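Local coordinates for galactan 1,3-beta-galactosidase (Phanerochaete chrysosporium, PDB 7BYS), which probably removes galactose from the ends of beta-1,3-galactan chains as a family 43 glycoside hydrolase, and carries a calcium-containing carbohydrate-binding module, at residues 357-362 and 381-386; 366-371 and 414-419. All blocks are in the same frame, centred on the assembly; numbering follows the deposited sequence.

Contact 1: 357-362 and 381-386; sequences LYFANG and VDQPDS
Phe359, on strand 352-360 of one sheet, lays one face of its ring against Gln383, on strand 379-383 of the other sheet of the carbohydrate-binding module's beta-sandwich. Gln383 CB sits 4.0 Å from the ring centroid, 19° off the normal, a CH-pi contact displaced toward the rim. The Gln383 chain runs past the ring in the opposite direction, its amide plane turned 43° from the ring and its OE1 bonded to Ala419 N. With CG between the backbone N and the carbonyl carbon (chi1 66°), the phenyl swings toward Pro384 in the tight part: CZ packs 3.7 Å from Pro384 CD, while Pro384 O lies at the ring edge, 3.1 Å from CE1. Replacing Phe359 with an alanine is likely to leave Gln383 CB and Pro384 CD without their ring, opening a gap between the sheets. Where both segments start, Leu357 CD1 and Val381 CG1 meet tip to tip at 4.0 Å. Toward the exposed Gly362 polar groups take over. Asn361 N gives a 2.9 Å, nearly straight bond to Ser386 OG, which also bonds Val391 O, and Ser386 N returns one to a lone pair of Asn361 O. Asn361 ND2 reaches Gln383 O at 3.1 Å, more weakly Pro384 O, and Thr365 O, while OD1 takes the N-H of Asp363. Apolar filling thus yields to a hydrogen-bonded clasp, so buried polar groups of backbone and side chains find partners.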
ATOM      1  N   LEU A 357      15.050  -9.124  -2.768  1.00  8.28           N
ATOM      2  CA  LEU A 357      16.062  -8.678  -3.719  1.00  9.34           C
ATOM      3  C   LEU A 357      16.175  -7.160  -3.616  1.00 10.27           C
ATOM      4  O   LEU A 357      15.212  -6.444  -3.912  1.00  8.94           O
ATOM      5  CB  LEU A 357      15.694  -9.095  -5.143  1.00 11.44           C
ATOM      6  CG  LEU A 357      15.219 -10.531  -5.378  1.00  9.06           C
ATOM      7  CD1 LEU A 357      14.929 -10.753  -6.863  1.00 13.22           C
ATOM      8  CD2 LEU A 357      16.227 -11.531  -4.857  1.00 12.50           C
ATOM      9  N   TYR A 358      17.337  -6.679  -3.170  1.00  7.95           N
ATOM     10  CA  TYR A 358      17.605  -5.247  -3.056  1.00  8.47           C
ATOM     11  C   TYR A 358      18.309  -4.786  -4.324  1.00  9.16           C
ATOM     12  O   TYR A 358      19.381  -5.297  -4.671  1.00 10.33           O
ATOM     13  CB  TYR A 358      18.459  -4.956  -1.826  1.00  8.79           C
ATOM     14  CG  TYR A 358      17.687  -5.029  -0.535  1.00  8.05           C
ATOM     15  CD1 TYR A 358      17.236  -6.248  -0.028  1.00  9.85           C
ATOM     16  CD2 TYR A 358      17.409  -3.872   0.179  1.00 10.39           C
ATOM     17  CE1 TYR A 358      16.498  -6.298   1.156  1.00  9.51           C
ATOM     18  CE2 TYR A 358      16.687  -3.917   1.359  1.00  9.73           C
ATOM     19  CZ  TYR A 358      16.233  -5.127   1.827  1.00 10.35           C
ATOM     20  OH  TYR A 358      15.515  -5.139   3.005  1.00 11.81           O
ATOM     21  N   PHE A 359      17.713  -3.830  -5.024  1.00  9.33           N
ATOM     22  CA  PHE A 359      18.203  -3.434  -6.336  1.00  8.44           C
ATOM     23  C   PHE A 359      18.000  -1.932  -6.511  1.00  8.17           C
ATOM     24  O   PHE A 359      17.212  -1.303  -5.797  1.00  9.04           O
ATOM     25  CB  PHE A 359      17.434  -4.179  -7.441  1.00 10.74           C
ATOM     26  CG  PHE A 359      15.988  -3.783  -7.501  1.00 10.01           C
ATOM     27  CD1 PHE A 359      15.585  -2.715  -8.287  1.00  9.33           C
ATOM     28  CD2 PHE A 359      15.050  -4.424  -6.699  1.00 11.38           C
ATOM     29  CE1 PHE A 359      14.265  -2.317  -8.307  1.00 10.81           C
ATOM     30  CE2 PHE A 359      13.725  -4.034  -6.716  1.00 11.58           C
ATOM     31  CZ  PHE A 359      13.333  -2.975  -7.518  1.00 11.34           C
ATOM     32  N   ALA A 360      18.701  -1.360  -7.482  1.00  9.13           N
ATOM     33  CA  ALA A 360      18.465   0.007  -7.921  1.00  9.76           C
ATOM     34  C   ALA A 360      18.091  -0.027  -9.393  1.00  9.51           C
ATOM     35  O   ALA A 360      18.715  -0.740 -10.182  1.00 10.17           O
ATOM     36  CB  ALA A 360      19.716   0.872  -7.719  1.00 12.05           C
ATOM     37  N   ASN A 361      17.066   0.728  -9.765  1.00  9.91           N
ATOM     38  CA  ASN A 361      16.627   0.804 -11.159  1.00 10.68           C
ATOM     39  C   ASN A 361      16.359   2.275 -11.451  1.00  9.38           C
ATOM     40  O   ASN A 361      15.298   2.798 -11.094  1.00 10.10           O
ATOM     41  CB  ASN A 361      15.382  -0.045 -11.381  1.00 10.29           C
ATOM     42  CG  ASN A 361      14.774   0.141 -12.760  1.00  9.31           C
ATOM     43  OD1 ASN A 361      15.380   0.737 -13.657  1.00 10.11           O
ATOM     44  ND2 ASN A 361      13.569  -0.372 -12.939  1.00 10.76           N
ATOM     45  N   GLY A 362      17.312   2.935 -12.107  1.00 10.45           N
ATOM     46  CA  GLY A 362      17.157   4.346 -12.397  1.00 11.55           C
ATOM     47  C   GLY A 362      16.318   4.688 -13.606  1.00 10.97           C
ATOM     48  O   GLY A 362      16.222   5.871 -13.956  1.00 11.49           O
ATOM     49  N   VAL A 381      11.312 -11.892 -12.009  1.00 13.58           N
ATOM     50  CA  VAL A 381      10.891 -11.023 -10.912  1.00 11.43           C
ATOM     51  C   VAL A 381      10.859  -9.579 -11.405  1.00 11.31           C
ATOM     52  O   VAL A 381      11.859  -9.072 -11.923  1.00 12.44           O
ATOM     53  CB  VAL A 381      11.813 -11.171  -9.690  1.00 11.99           C
ATOM     54  CG1 VAL A 381      11.335 -10.264  -8.572  1.00 14.42           C
ATOM     55  CG2 VAL A 381      11.838 -12.620  -9.205  1.00 16.10           C
ATOM     56  N   ASP A 382       9.716  -8.917 -11.226  1.00 11.54           N
ATOM     57  CA  ASP A 382       9.566  -7.528 -11.641  1.00 11.66           C
ATOM     58  C   ASP A 382      10.362  -6.613 -10.722  1.00 13.31           C
ATOM     59  O   ASP A 382      10.338  -6.765  -9.495  1.00 14.02           O
ATOM     60  CB  ASP A 382       8.103  -7.110 -11.521  1.00 12.04           C
ATOM     61  CG  ASP A 382       7.209  -7.791 -12.531  1.00 23.05           C
ATOM     62  OD1 ASP A 382       7.655  -8.004 -13.678  1.00 25.01           O
ATOM     63  OD2 ASP A 382       6.049  -8.094 -12.166  1.00 26.11           O
ATOM     64  N   GLN A 383      11.036  -5.629 -11.321  1.00 10.83           N
ATOM     65  CA  GLN A 383      11.855  -4.653 -10.604  1.00 10.87           C
ATOM     66  C   GLN A 383      11.350  -3.254 -10.933  1.00  9.91           C
ATOM     67  O   GLN A 383      11.747  -2.653 -11.950  1.00 10.38           O
ATOM     68  CB  GLN A 383      13.334  -4.824 -10.951  1.00  9.86           C
ATOM     69  CG  GLN A 383      13.863  -6.170 -10.500  1.00  9.65           C
ATOM     70  CD  GLN A 383      15.292  -6.408 -10.941  1.00  9.97           C
ATOM     71  OE1 GLN A 383      15.603  -6.327 -12.126  1.00 12.13           O
ATOM     72  NE2 GLN A 383      16.172  -6.662  -9.985  1.00 11.32           N
ATOM     73  N   PRO A 384      10.481  -2.689 -10.093  1.00  9.32           N
ATOM     74  CA  PRO A 384       9.983  -1.333 -10.343  1.00 10.81           C
ATOM     75  C   PRO A 384      11.121  -0.327 -10.437  1.00 10.58           C
ATOM     76  O   PRO A 384      12.224  -0.534  -9.912  1.00 10.63           O
ATOM     77  CB  PRO A 384       9.104  -1.043  -9.114  1.00 13.14           C
ATOM     78  CG  PRO A 384       8.701  -2.396  -8.594  1.00 12.22           C
ATOM     79  CD  PRO A 384       9.874  -3.313  -8.901  1.00 10.75           C
ATOM     80  N   ASP A 385      10.838   0.795 -11.108  1.00  9.41           N
ATOM     81  CA  ASP A 385      11.735   1.940 -11.021  1.00  9.63           C
ATOM     82  C   ASP A 385      11.944   2.283  -9.551  1.00  9.30           C
ATOM     83  O   ASP A 385      10.992   2.307  -8.771  1.00 10.81           O
ATOM     84  CB  ASP A 385      11.132   3.137 -11.761  1.00 11.81           C
ATOM     85  CG  ASP A 385       9.721   3.480 -11.299  1.00 12.67           C
ATOM     86  OD1 ASP A 385       8.800   2.671 -11.516  1.00 13.26           O
ATOM     87  OD2 ASP A 385       9.537   4.576 -10.723  1.00 13.75           O
ATOM     88  N   SER A 386      13.186   2.496  -9.153  1.00  9.09           N
ATOM     89  CA  SER A 386      13.464   2.719  -7.742  1.00 10.24           C
ATOM     90  C   SER A 386      13.579   4.188  -7.357  1.00  9.37           C
ATOM     91  O   SER A 386      13.633   4.494  -6.162  1.00 12.00           O
ATOM     92  CB  SER A 386      14.707   1.937  -7.316  1.00 10.16           C
ATOM     93  OG  SER A 386      15.855   2.561  -7.868  1.00 10.08           O
TER

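Contact 2: 366-371 and 414-419; sequences YRNVTV and QSNYAA. With NAG (2-acetamido-2-deoxy-beta-D-glucopyranose), chain E.
The Arg367 guanidinium meets the 414-419 loop at its edge: Ala418 O lies in its plane, 2.9 Å from NH1, although NH1 stands above the plane of that carbonyl. Tyr417 CB approaches the group obliquely, and the tyrosine runs alongside the arginine with its ring turned 41° from the guanidinium. An extended chain from CG to NE carries the charge out to this carbonyl; NE pairs with Asp363, and NH2 is hydrogen-bonded to a citrate, probably from the crystallisation liquor. Gln414 NE2 donates in the plane of its amide to Asn368 O, almost straight at 3.0 Å, while Thr370 N reaches OE1 from above that plane at 2.9 Å, which fixes how the amide is turned. Asn368 is glycosylated, ND2 being bonded to C1 of the N-acetylglucosamine. Its OD1 accepts Asn416 ND2 at 2.9 Å, the two amides 65° apart, and a water donates to both Asn368 OD1 and Asn416 OD1. Val369 CG2 adds an apolar contact, 3.7 Å from Ala418 CB. Arg367 contacts beta-D-galactose in a galactose-bound structure of this protein, at a carbohydrate-binding-module site formed by strand ends and connecting loops of a beta-sandwich.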
ATOM      1  N   TYR A 366       9.841  -0.155 -15.485  1.00 11.55           N
ATOM      2  CA  TYR A 366      10.236  -1.374 -14.797  1.00 11.81           C
ATOM      3  C   TYR A 366      11.313  -2.116 -15.578  1.00 12.77           C
ATOM      4  O   TYR A 366      11.395  -2.039 -16.805  1.00 12.41           O
ATOM      5  CB  TYR A 366       9.047  -2.327 -14.705  1.00 11.62           C
ATOM      6  CG  TYR A 366       8.109  -2.089 -13.551  1.00 12.62           C
ATOM      7  CD1 TYR A 366       7.674  -0.813 -13.227  1.00 12.33           C
ATOM      8  CD2 TYR A 366       7.666  -3.150 -12.775  1.00 12.64           C
ATOM      9  CE1 TYR A 366       6.802  -0.604 -12.167  1.00 13.99           C
ATOM     10  CE2 TYR A 366       6.794  -2.956 -11.719  1.00 15.36           C
ATOM     11  CZ  TYR A 366       6.373  -1.684 -11.415  1.00 13.83           C
ATOM     12  OH  TYR A 366       5.507  -1.505 -10.349  1.00 17.69           O
ATOM     13  N   ARG A 367      12.136  -2.849 -14.844  1.00 10.43           N
ATOM     14  CA  ARG A 367      12.970  -3.908 -15.391  1.00  9.82           C
ATOM     15  C   ARG A 367      12.508  -5.225 -14.778  1.00 11.35           C
ATOM     16  O   ARG A 367      11.527  -5.277 -14.033  1.00 11.02           O
ATOM     17  CB  ARG A 367      14.444  -3.630 -15.093  1.00 10.87           C
ATOM     18  CG  ARG A 367      14.965  -2.379 -15.771  1.00 11.19           C
ATOM     19  CD  ARG A 367      16.465  -2.311 -15.650  1.00 15.52           C
ATOM     20  NE  ARG A 367      16.991  -1.072 -16.213  1.00 14.10           N
ATOM     21  CZ  ARG A 367      18.275  -0.856 -16.471  1.00 16.29           C
ATOM     22  NH1 ARG A 367      19.179  -1.804 -16.242  1.00 16.62           N
ATOM     23  NH2 ARG A 367      18.656   0.312 -16.969  1.00 17.31           N
ATOM     24  N   ASN A 368      13.219  -6.302 -15.087  1.00 12.29           N
ATOM     25  CA  ASN A 368      12.989  -7.563 -14.392  1.00 12.79           C
ATOM     26  C   ASN A 368      14.288  -8.339 -14.377  1.00 11.32           C
ATOM     27  O   ASN A 368      15.250  -7.994 -15.062  1.00 11.88           O
ATOM     28  CB  ASN A 368      11.898  -8.385 -15.064  1.00 16.93           C
ATOM     29  CG  ASN A 368      11.941  -8.228 -16.519  1.00 18.76           C
ATOM     30  OD1 ASN A 368      12.857  -8.725 -17.169  1.00 20.03           O
ATOM     31  ND2 ASN A 368      10.976  -7.499 -17.063  1.00 23.53           N
ATOM     32  N   VAL A 369      14.304  -9.395 -13.573  1.00 10.71           N
ATOM     33  CA  VAL A 369      15.496 -10.216 -13.399  1.00 11.24           C
ATOM     34  C   VAL A 369      15.062 -11.674 -13.343  1.00 13.12           C
ATOM     35  O   VAL A 369      14.065 -12.014 -12.699  1.00 11.87           O
ATOM     36  CB  VAL A 369      16.315  -9.786 -12.157  1.00 11.36           C
ATOM     37  CG1 VAL A 369      15.548 -10.048 -10.856  1.00 10.62           C
ATOM     38  CG2 VAL A 369      17.699 -10.476 -12.156  1.00 11.36           C
ATOM     39  N   THR A 370      15.792 -12.534 -14.049  1.00 10.74           N
ATOM     40  CA  THR A 370      15.574 -13.969 -13.925  1.00 10.19           C
ATOM     41  C   THR A 370      16.289 -14.492 -12.684  1.00 11.20           C
ATOM     42  O   THR A 370      17.399 -14.060 -12.353  1.00 12.02           O
ATOM     43  CB  THR A 370      16.123 -14.705 -15.150  1.00 11.66           C
ATOM     44  OG1 THR A 370      17.530 -14.466 -15.244  1.00 13.83           O
ATOM     45  CG2 THR A 370      15.429 -14.249 -16.425  1.00 15.35           C
ATOM     46  N   VAL A 371      15.646 -15.439 -12.000  1.00 11.04           N
ATOM     47  CA  VAL A 371      16.163 -16.028 -10.769  1.00 12.99           C
ATOM     48  C   VAL A 371      16.072 -17.545 -10.900  1.00 14.46           C
ATOM     49  O   VAL A 371      14.984 -18.091 -11.136  1.00 13.71           O
ATOM     50  CB  VAL A 371      15.392 -15.546  -9.524  1.00 12.94           C
ATOM     51  CG1 VAL A 371      15.997 -16.131  -8.261  1.00 14.03           C
ATOM     52  CG2 VAL A 371      15.377 -14.017  -9.443  1.00 13.46           C
ATOM     53  N   GLN A 414      18.235 -13.693 -20.237  1.00 20.05           N
ATOM     54  CA  GLN A 414      17.377 -12.558 -20.546  1.00 17.47           C
ATOM     55  C   GLN A 414      18.116 -11.609 -21.474  1.00 15.62           C
ATOM     56  O   GLN A 414      19.291 -11.296 -21.252  1.00 18.24           O
ATOM     57  CB  GLN A 414      16.849 -11.849 -19.287  1.00 19.41           C
ATOM     58  CG  GLN A 414      17.907 -11.261 -18.392  1.00 15.47           C
ATOM     59  CD  GLN A 414      17.314 -10.617 -17.132  1.00 15.24           C
ATOM     60  OE1 GLN A 414      17.431 -11.155 -16.030  1.00 14.89           O
ATOM     61  NE2 GLN A 414      16.673  -9.460 -17.302  1.00 18.04           N
ATOM     62  N   SER A 415      17.419 -11.178 -22.527  1.00 17.43           N
ATOM     63  CA  SER A 415      17.985 -10.272 -23.516  1.00 22.25           C
ATOM     64  C   SER A 415      18.127  -8.857 -22.976  1.00 24.36           C
ATOM     65  O   SER A 415      19.064  -8.141 -23.351  1.00 24.50           O
ATOM     66  CB  SER A 415      17.083 -10.263 -24.752  1.00 26.18           C
ATOM     67  OG  SER A 415      17.742  -9.668 -25.853  1.00 41.54           O
ATOM     68  N   ASN A 416      17.210  -8.441 -22.109  1.00 19.99           N
ATOM     69  CA  ASN A 416      17.204  -7.109 -21.536  1.00 19.35           C
ATOM     70  C   ASN A 416      18.102  -7.051 -20.303  1.00 16.66           C
ATOM     71  O   ASN A 416      18.359  -8.058 -19.639  1.00 16.98           O
ATOM     72  CB  ASN A 416      15.778  -6.737 -21.123  1.00 19.99           C
ATOM     73  CG  ASN A 416      15.134  -7.791 -20.215  1.00 27.76           C
ATOM     74  OD1 ASN A 416      15.114  -8.978 -20.535  1.00 27.82           O
ATOM     75  ND2 ASN A 416      14.604  -7.353 -19.082  1.00 27.30           N
ATOM     76  N   TYR A 417      18.578  -5.847 -19.992  1.00 14.90           N
ATOM     77  CA  TYR A 417      19.314  -5.637 -18.753  1.00 15.25           C
ATOM     78  C   TYR A 417      18.364  -5.647 -17.557  1.00 14.26           C
ATOM     79  O   TYR A 417      17.317  -4.985 -17.567  1.00 14.34           O
ATOM     80  CB  TYR A 417      20.044  -4.299 -18.795  1.00 16.49           C
ATOM     81  CG  TYR A 417      21.278  -4.297 -19.661  1.00 17.35           C
ATOM     82  CD1 TYR A 417      22.432  -4.952 -19.257  1.00 18.17           C
ATOM     83  CD2 TYR A 417      21.290  -3.640 -20.881  1.00 22.24           C
ATOM     84  CE1 TYR A 417      23.568  -4.950 -20.048  1.00 20.15           C
ATOM     85  CE2 TYR A 417      22.424  -3.631 -21.676  1.00 23.93           C
ATOM     86  CZ  TYR A 417      23.556  -4.287 -21.256  1.00 25.68           C
ATOM     87  OH  TYR A 417      24.683  -4.278 -22.049  1.00 27.11           O
ATOM     88  N   ALA A 418      18.738  -6.398 -16.522  1.00 11.35           N
ATOM     89  CA  ALA A 418      18.047  -6.355 -15.244  1.00 12.27           C
ATOM     90  C   ALA A 418      18.461  -5.104 -14.483  1.00  9.62           C
ATOM     91  O   ALA A 418      19.344  -4.354 -14.902  1.00 11.74           O
ATOM     92  CB  ALA A 418      18.394  -7.591 -14.405  1.00 13.14           C
ATOM     93  N   ALA A 419      17.815  -4.872 -13.343  1.00 10.85           N
ATOM     94  CA  ALA A 419      18.279  -3.791 -12.491  1.00 10.56           C
ATOM     95  C   ALA A 419      19.593  -4.170 -11.812  1.00 11.35           C
ATOM     96  O   ALA A 419      19.993  -5.336 -11.774  1.00 13.53           O
ATOM     97  CB  ALA A 419      17.228  -3.437 -11.429  1.00 11.72           C
TER
HETATM   98  C1  NAG E 502      10.958  -7.201 -18.464  1.00 28.00           C
HETATM   99  C2  NAG E 502       9.563  -7.127 -19.066  1.00 25.29           C
HETATM  100  C3  NAG E 502       9.597  -6.595 -20.456  1.00 34.72           C
HETATM  101  C4  NAG E 502      10.300  -5.270 -20.537  1.00 35.59           C
HETATM  102  C5  NAG E 502      11.706  -5.352 -19.952  1.00 31.43           C
HETATM  103  C6  NAG E 502      12.305  -3.977 -19.918  1.00 31.92           C
HETATM  104  C7  NAG E 502       7.766  -8.783 -18.296  1.00 34.98           C
HETATM  105  C8  NAG E 502       7.165 -10.193 -18.276  1.00 29.73           C
HETATM  106  N2  NAG E 502       8.984  -8.509 -19.054  1.00 29.70           N
HETATM  107  O3  NAG E 502       8.228  -6.435 -20.918  1.00 42.43           O
HETATM  108  O4  NAG E 502      10.416  -4.850 -21.899  1.00 39.38           O
HETATM  109  O5  NAG E 502      11.674  -5.883 -18.585  1.00 26.82           O
HETATM  110  O6  NAG E 502      13.628  -4.065 -19.456  1.00 34.64           O
HETATM  111  O7  NAG E 502       7.236  -7.908 -17.693  1.00 41.02           O
HETATM  112  O   HOH W   1      13.224 -10.506 -19.349  1.00 31.05           O

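Overall arrangement
Contacts 1 and 2 lie with their centres about 9 Å apart in the calcium-containing beta-sandwich of the carbohydrate-binding module. Their segments alternate along the chain: 357-362, 366-371, 381-386, then 414-419. Contact 1 joins the two sheets, strand 352-360 belonging to one and strand 379-383 to the other; contact 2 ties strand 367-373, the neighbour of 379-383, to the loop leading into strand 420-426, which pairs with 352-360. The contacts meet directly through probable backbone hydrogen bonds, Gln383 N to Arg367 O and Val381 N to Val369 O, both 2.8 Å. The core between the sheets and the strand ends and loop near the galactose site are thus linked through neighbouring strands 367-373 and 379-383.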